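Local coordinates for spore germination protein GerM (PDB 6GZB), which is of unknown biochemical function but affects both sporulation and germination in Bacillus subtilis and carries two GerMN domains in tandem, at residues 102-107 / 126-131; 56-61 / 84-89. All coordinates share one frame; numbering follows the deposited sequence.

Contact 1: residues 102-107 / 126-131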
loop_
_atom_site.group_PDB
_atom_site.type_symbol
_atom_site.label_atom_id
_atom_site.label_comp_id
_atom_site.label_asym_id
_atom_site.label_seq_id
_atom_site.Cartn_x
_atom_site.Cartn_y
_atom_site.Cartn_z
ATOM N N ALA A 102 -9.412 11.987 -7.047
ATOM C CA ALA A 102 -8.829 11.274 -8.165
ATOM C C ALA A 102 -7.428 11.794 -8.450
ATOM O O ALA A 102 -6.966 12.740 -7.813
ATOM C CB ALA A 102 -9.715 11.407 -9.385
ATOM N N VAL A 103 -6.738 11.159 -9.388
ATOM C CA VAL A 103 -5.282 11.300 -9.483
ATOM C C VAL A 103 -4.833 11.863 -10.832
ATOM O O VAL A 103 -3.990 12.751 -10.899
ATOM C CB VAL A 103 -4.590 9.940 -9.265
ATOM C CG1 VAL A 103 -3.084 10.067 -9.449
ATOM C CG2 VAL A 103 -4.902 9.405 -7.883
ATOM N N LEU A 104 -5.329 11.281 -11.911
ATOM C CA LEU A 104 -4.917 11.698 -13.247
ATOM C C LEU A 104 -5.757 12.884 -13.709
ATOM O O LEU A 104 -6.926 13.004 -13.335
ATOM C CB LEU A 104 -5.062 10.542 -14.230
ATOM C CG LEU A 104 -4.256 9.293 -13.875
ATOM C CD1 LEU A 104 -4.573 8.158 -14.837
ATOM C CD2 LEU A 104 -2.765 9.611 -13.854
ATOM N N PRO A 105 -5.154 13.782 -14.501
ATOM C CA PRO A 105 -5.850 14.978 -14.977
ATOM C C PRO A 105 -7.048 14.641 -15.852
ATOM O O PRO A 105 -7.064 13.601 -16.513
ATOM C CB PRO A 105 -4.780 15.713 -15.784
ATOM C CG PRO A 105 -3.478 15.206 -15.245
ATOM C CD PRO A 105 -3.736 13.773 -14.902
ATOM N N ALA A 106 -8.057 15.510 -15.829
ATOM C CA ALA A 106 -9.279 15.303 -16.602
ATOM C C ALA A 106 -8.963 15.067 -18.069
ATOM O O ALA A 106 -8.024 15.650 -18.616
ATOM C CB ALA A 106 -10.209 16.502 -16.456
ATOM N N ASP A 107 -9.720 14.158 -18.674
ATOM C CA ASP A 107 -9.645 13.888 -20.103
ATOM C C ASP A 107 -8.388 13.109 -20.487
ATOM O O ASP A 107 -8.117 12.916 -21.668
ATOM C CB ASP A 107 -9.731 15.185 -20.910
ATOM C CG ASP A 107 -11.045 15.916 -20.707
ATOM O OD1 ASP A 107 -12.113 15.283 -20.859
ATOM O OD2 ASP A 107 -11.007 17.128 -20.397
ATOM N N ASN A 126 -2.017 13.122 -23.980
ATOM C CA ASN A 126 -1.206 14.276 -23.613
ATOM C C ASN A 126 -1.739 15.019 -22.396
ATOM O O ASN A 126 -0.990 15.755 -21.739
ATOM C CB ASN A 126 -1.075 15.244 -24.788
ATOM C CG ASN A 126 0.047 16.246 -24.586
ATOM O OD1 ASN A 126 -0.194 17.437 -24.379
ATOM N ND2 ASN A 126 1.280 15.757 -24.576
ATOM N N GLU A 127 -3.024 14.844 -22.097
ATOM C CA GLU A 127 -3.622 15.450 -20.893
ATOM C C GLU A 127 -2.939 14.978 -19.608
ATOM O O GLU A 127 -3.043 15.634 -18.562
ATOM C CB GLU A 127 -5.111 15.123 -20.816
ATOM C CG GLU A 127 -5.961 15.900 -21.803
ATOM C CD GLU A 127 -6.014 15.257 -23.172
ATOM O OE1 GLU A 127 -5.386 14.188 -23.365
ATOM O OE2 GLU A 127 -6.710 15.812 -24.049
ATOM N N PHE A 128 -2.263 13.830 -19.686
ATOM C CA PHE A 128 -1.487 13.298 -18.567
ATOM C C PHE A 128 -0.553 14.351 -17.967
ATOM O O PHE A 128 -0.204 14.281 -16.787
ATOM C CB PHE A 128 -0.678 12.081 -19.032
ATOM C CG PHE A 128 0.122 11.421 -17.941
ATOM C CD1 PHE A 128 -0.455 10.462 -17.127
ATOM C CD2 PHE A 128 1.472 11.716 -17.768
ATOM C CE1 PHE A 128 0.287 9.823 -16.147
ATOM C CE2 PHE A 128 2.225 11.069 -16.801
ATOM C CZ PHE A 128 1.631 10.133 -15.979
ATOM N N LYS A 129 -0.169 15.336 -18.778
ATOM C CA LYS A 129 0.783 16.352 -18.347
ATOM C C LYS A 129 0.152 17.414 -17.464
ATOM O O LYS A 129 0.870 18.181 -16.823
ATOM C CB LYS A 129 1.431 17.023 -19.553
ATOM C CG LYS A 129 2.261 16.086 -20.405
ATOM C CD LYS A 129 3.024 16.850 -21.478
ATOM C CE LYS A 129 3.812 15.901 -22.364
ATOM N NZ LYS A 129 4.075 16.459 -23.718
ATOM N N ASN A 130 -1.178 17.449 -17.407
ATOM C CA ASN A 130 -1.887 18.581 -16.806
ATOM C C ASN A 130 -2.111 18.420 -15.307
ATOM O O ASN A 130 -3.219 18.619 -14.823
ATOM C CB ASN A 130 -3.241 18.784 -17.478
ATOM C CG ASN A 130 -3.121 19.143 -18.942
ATOM O OD1 ASN A 130 -2.114 19.699 -19.379
ATOM N ND2 ASN A 130 -4.143 18.798 -19.715
ATOM N N TYR A 131 -1.053 18.103 -14.571
ATOM C CA TYR A 131 -1.135 17.969 -13.124
ATOM C C TYR A 131 -0.282 19.040 -12.450
ATOM O O TYR A 131 0.589 19.628 -13.078
ATOM C CB TYR A 131 -0.673 16.572 -12.704
ATOM C CG TYR A 131 0.757 16.245 -13.088
ATOM C CD1 TYR A 131 1.813 16.622 -12.282
ATOM C CD2 TYR A 131 1.040 15.541 -14.246
ATOM C CE1 TYR A 131 3.115 16.299 -12.610
ATOM C CE2 TYR A 131 2.338 15.215 -14.586
ATOM C CZ TYR A 131 3.377 15.633 -13.782
ATOM O OH TYR A 131 4.685 15.335 -14.108
HETATM O O HOH W 1 -6.724 17.748 -18.308
#
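The ring of P105 rests in a shallow seat formed by the backbone of 127-131, an instance of a proline packing against carbonyls of a 3-10 segment and of the gamma turn that follows it. Its CB lies 3.3 Å from the carbonyl O of E127 and 3.4 Å from the O of N130, and CG reaches the same two oxygens, so that C-H groups of the ring face both carbonyls. CG also comes within 4.0 Å of Y131 CB.

The side chains around it arrive from different directions. L104 crosses F128 obliquely, its CD2 touching F128 CE1 at 3.8 Å. That ring can meet the leucine because F128 CG is anti to the backbone N (chi1 -178°), although its CB starts off in the other direction. In E127, chi1 (-74°) sets CG beside A106 and D107, 3.9 Å from D107 CB, and the bend at chi2 (85°) turns the carboxylate. That group makes no bond to D107, and OE1 is hydrogen-bonded to S125 instead.

No direct hydrogen bond joins the segments. A water takes that role, accepting from ND2 of N130 (3.1 Å) and donating to the O of A106 at a modelled 2.5 Å, a short distance whose exact value is doubtful. The 3-10 segment 126-129 is held by its own bonds, including N130 N to E127 O, and N130 is the centre of an inverse gamma turn.

The contact thus joins two loops of the first GerMN domain, one between strands 100-101 and 110-114, the other between strand 119-124 and helix 136-147. L104 and Y131 both lean on I139 of that helix, while F128 stacks with F124 and packs on I160 of strand 155-160.

Contact 2: residues 56-61 / 84-89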
loop_
_atom_site.group_PDB
_atom_site.type_symbol
_atom_site.label_atom_id
_atom_site.label_comp_id
_atom_site.label_asym_id
_atom_site.label_seq_id
_atom_site.Cartn_x
_atom_site.Cartn_y
_atom_site.Cartn_z
ATOM N N LEU A 56 -8.209 1.025 -6.129
ATOM C CA LEU A 56 -7.799 2.274 -6.759
ATOM C C LEU A 56 -6.950 3.066 -5.779
ATOM O O LEU A 56 -7.374 3.334 -4.655
ATOM C CB LEU A 56 -9.013 3.098 -7.180
ATOM C CG LEU A 56 -10.021 2.414 -8.099
ATOM C CD1 LEU A 56 -11.182 3.364 -8.369
ATOM C CD2 LEU A 56 -9.369 1.978 -9.401
ATOM N N TYR A 57 -5.755 3.453 -6.212
ATOM C CA TYR A 57 -4.857 4.202 -5.350
ATOM C C TYR A 57 -5.111 5.696 -5.506
ATOM O O TYR A 57 -4.585 6.364 -6.405
ATOM C CB TYR A 57 -3.392 3.805 -5.603
ATOM C CG TYR A 57 -3.049 2.489 -4.926
ATOM C CD1 TYR A 57 -3.483 1.285 -5.462
ATOM C CD2 TYR A 57 -2.512 2.467 -3.649
ATOM C CE1 TYR A 57 -3.277 0.085 -4.798
ATOM C CE2 TYR A 57 -2.307 1.275 -2.980
ATOM C CZ TYR A 57 -2.708 0.087 -3.551
ATOM O OH TYR A 57 -2.514 -1.104 -2.869
ATOM N N LEU A 58 -6.001 6.190 -4.654
ATOM C CA LEU A 58 -6.431 7.576 -4.698
ATOM C C LEU A 58 -5.596 8.405 -3.731
ATOM O O LEU A 58 -4.736 7.875 -3.022
ATOM C CB LEU A 58 -7.920 7.666 -4.328
ATOM C CG LEU A 58 -8.848 6.800 -5.178
ATOM C CD1 LEU A 58 -10.266 6.848 -4.638
ATOM C CD2 LEU A 58 -8.813 7.227 -6.640
ATOM N N ILE A 59 -5.867 9.708 -3.689
ATOM C CA ILE A 59 -5.175 10.594 -2.768
ATOM C C ILE A 59 -6.125 11.059 -1.671
ATOM O O ILE A 59 -7.173 11.619 -1.952
ATOM C CB ILE A 59 -4.587 11.799 -3.517
ATOM C CG1 ILE A 59 -3.618 11.312 -4.607
ATOM C CG2 ILE A 59 -3.865 12.722 -2.543
ATOM C CD1 ILE A 59 -3.265 12.356 -5.637
ATOM N N ASP A 60 -5.763 10.820 -0.419
ATOM C CA ASP A 60 -6.617 11.215 0.696
ATOM C C ASP A 60 -6.405 12.684 1.079
ATOM O O ASP A 60 -5.623 13.399 0.444
ATOM C CB ASP A 60 -6.457 10.254 1.892
ATOM C CG ASP A 60 -5.369 10.663 2.867
ATOM O OD1 ASP A 60 -4.522 11.539 2.552
ATOM O OD2 ASP A 60 -5.331 10.024 3.949
ATOM N N LYS A 61 -7.174 13.160 2.050
ATOM C CA LYS A 61 -7.272 14.598 2.275
ATOM C C LYS A 61 -5.990 15.166 2.847
ATOM O O LYS A 61 -5.781 16.376 2.817
ATOM C CB LYS A 61 -8.452 14.946 3.180
ATOM C CG LYS A 61 -8.396 14.335 4.563
ATOM C CD LYS A 61 -9.489 14.929 5.447
ATOM C CE LYS A 61 -10.316 13.858 6.136
ATOM N NZ LYS A 61 -9.503 13.036 7.070
ATOM N N GLU A 84 -8.360 4.095 -15.833
ATOM C CA GLU A 84 -9.421 5.011 -16.257
ATOM C C GLU A 84 -10.208 5.513 -15.059
ATOM O O GLU A 84 -10.744 6.625 -15.070
ATOM C CB GLU A 84 -10.369 4.326 -17.253
ATOM C CG GLU A 84 -9.913 4.431 -18.701
ATOM C CD GLU A 84 -10.516 3.374 -19.616
ATOM O OE1 GLU A 84 -10.121 3.324 -20.801
ATOM O OE2 GLU A 84 -11.356 2.572 -19.162
ATOM N N TYR A 85 -10.264 4.693 -14.015
ATOM C CA TYR A 85 -10.978 5.071 -12.798
ATOM C C TYR A 85 -10.100 5.845 -11.821
ATOM O O TYR A 85 -10.500 6.101 -10.686
ATOM C CB TYR A 85 -11.566 3.832 -12.134
ATOM C CG TYR A 85 -12.951 3.498 -12.639
ATOM C CD1 TYR A 85 -13.134 2.877 -13.867
ATOM C CD2 TYR A 85 -14.079 3.833 -11.907
ATOM C CE1 TYR A 85 -14.395 2.573 -14.335
ATOM C CE2 TYR A 85 -15.343 3.508 -12.357
ATOM C CZ TYR A 85 -15.495 2.901 -13.583
ATOM O OH TYR A 85 -16.747 2.600 -14.061
ATOM N N LEU A 86 -8.915 6.246 -12.276
ATOM C CA LEU A 86 -8.099 7.203 -11.544
ATOM C C LEU A 86 -8.269 8.615 -12.104
ATOM O O LEU A 86 -7.672 9.561 -11.598
ATOM C CB LEU A 86 -6.620 6.815 -11.634
ATOM C CG LEU A 86 -6.239 5.461 -11.055
ATOM C CD1 LEU A 86 -4.759 5.203 -11.253
ATOM C CD2 LEU A 86 -6.602 5.396 -9.579
ATOM N N VAL A 87 -9.002 8.741 -13.205
ATOM C CA VAL A 87 -9.041 10.009 -13.931
ATOM C C VAL A 87 -10.065 10.948 -13.311
ATOM O O VAL A 87 -11.228 10.587 -13.141
ATOM C CB VAL A 87 -9.371 9.813 -15.419
ATOM C CG1 VAL A 87 -9.420 11.162 -16.130
ATOM C CG2 VAL A 87 -8.350 8.891 -16.068
ATOM N N GLN A 88 -9.600 12.127 -12.918
ATOM C CA GLN A 88 -10.463 13.199 -12.430
ATOM C C GLN A 88 -11.592 13.489 -13.416
ATOM O O GLN A 88 -11.361 13.673 -14.616
ATOM C CB GLN A 88 -9.631 14.463 -12.191
ATOM C CG GLN A 88 -10.433 15.761 -12.137
ATOM C CD GLN A 88 -11.138 15.966 -10.811
ATOM O OE1 GLN A 88 -10.533 15.817 -9.749
ATOM N NE2 GLN A 88 -12.426 16.311 -10.864
ATOM N N GLY A 89 -12.817 13.492 -12.899
ATOM C CA GLY A 89 -13.998 13.822 -13.685
ATOM C C GLY A 89 -14.507 12.664 -14.521
ATOM O O GLY A 89 -15.441 12.815 -15.300
#
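L86 packs its isobutyl group against strand 51-60, and Y85 meets L56 next to it; the two illustrate how the loop leaving a helix packs on a sheet. Here the type I beta turn E84-V87, which begins at the last residue of helix 78-84, meets the middle strand of the three-stranded antiparallel sheet of the first GerMN domain.

The turn starts at E84, whose carbonyl O accepts a weak hydrogen bond from V87 N. Y85, the first residue to leave helical geometry, aims its CB at the strand while its end leads away from residues 56-61, and the side chain touches L72 and P73 of strand 65-73. What it offers L56 is therefore the root of the side chain and the main chain beside it: Y85 CB lies 3.8 Å from L56 CD1, which also meets the Y85 carbonyl O at 3.7 Å, and the two side chains cross at a slant. The other methyl, L56 CD2, also comes close to that CB, so the fork of the leucine straddles it.

L86 follows, and its CD2 does most of the remaining work. With CG anti to its carbonyl carbon (chi1 -61°) and the chain extended beyond, this methyl touches both L56 CB and L58 CD2, each at 4.1 Å. The L86 side chain also touches S142 and T146 of helix 136-147, the residues that hydrogen-bond Y57 O and Y57 N. The contact is buried and apolar, without a hydrogen bond between the segments. The same methyl lies against the strand backbone itself: L86 CD2 is 3.9 Å from Y57 O and 4.0 Å from Y57 N.

Following the chain from the N terminus, contact 2 closes first: strand 51-60 leads through strand 65-73 and helix 78-84 to the turn at 84-89, which comes back to the strand. Contact 1 opens only afterwards, at 102-107, and closes at 126-131 once strands 110-114 and 119-124 have been made. The two loops are thus in series, neither nesting nor crossing, yet their centres lie 11 Å apart. The segments 84-89 and 102-107 join them directly, V103 N probably bonding L86 O and L104 O probably accepting from Q88 N. Together they tie the three-stranded sheet, through two loops, to the approach to helix 136-147.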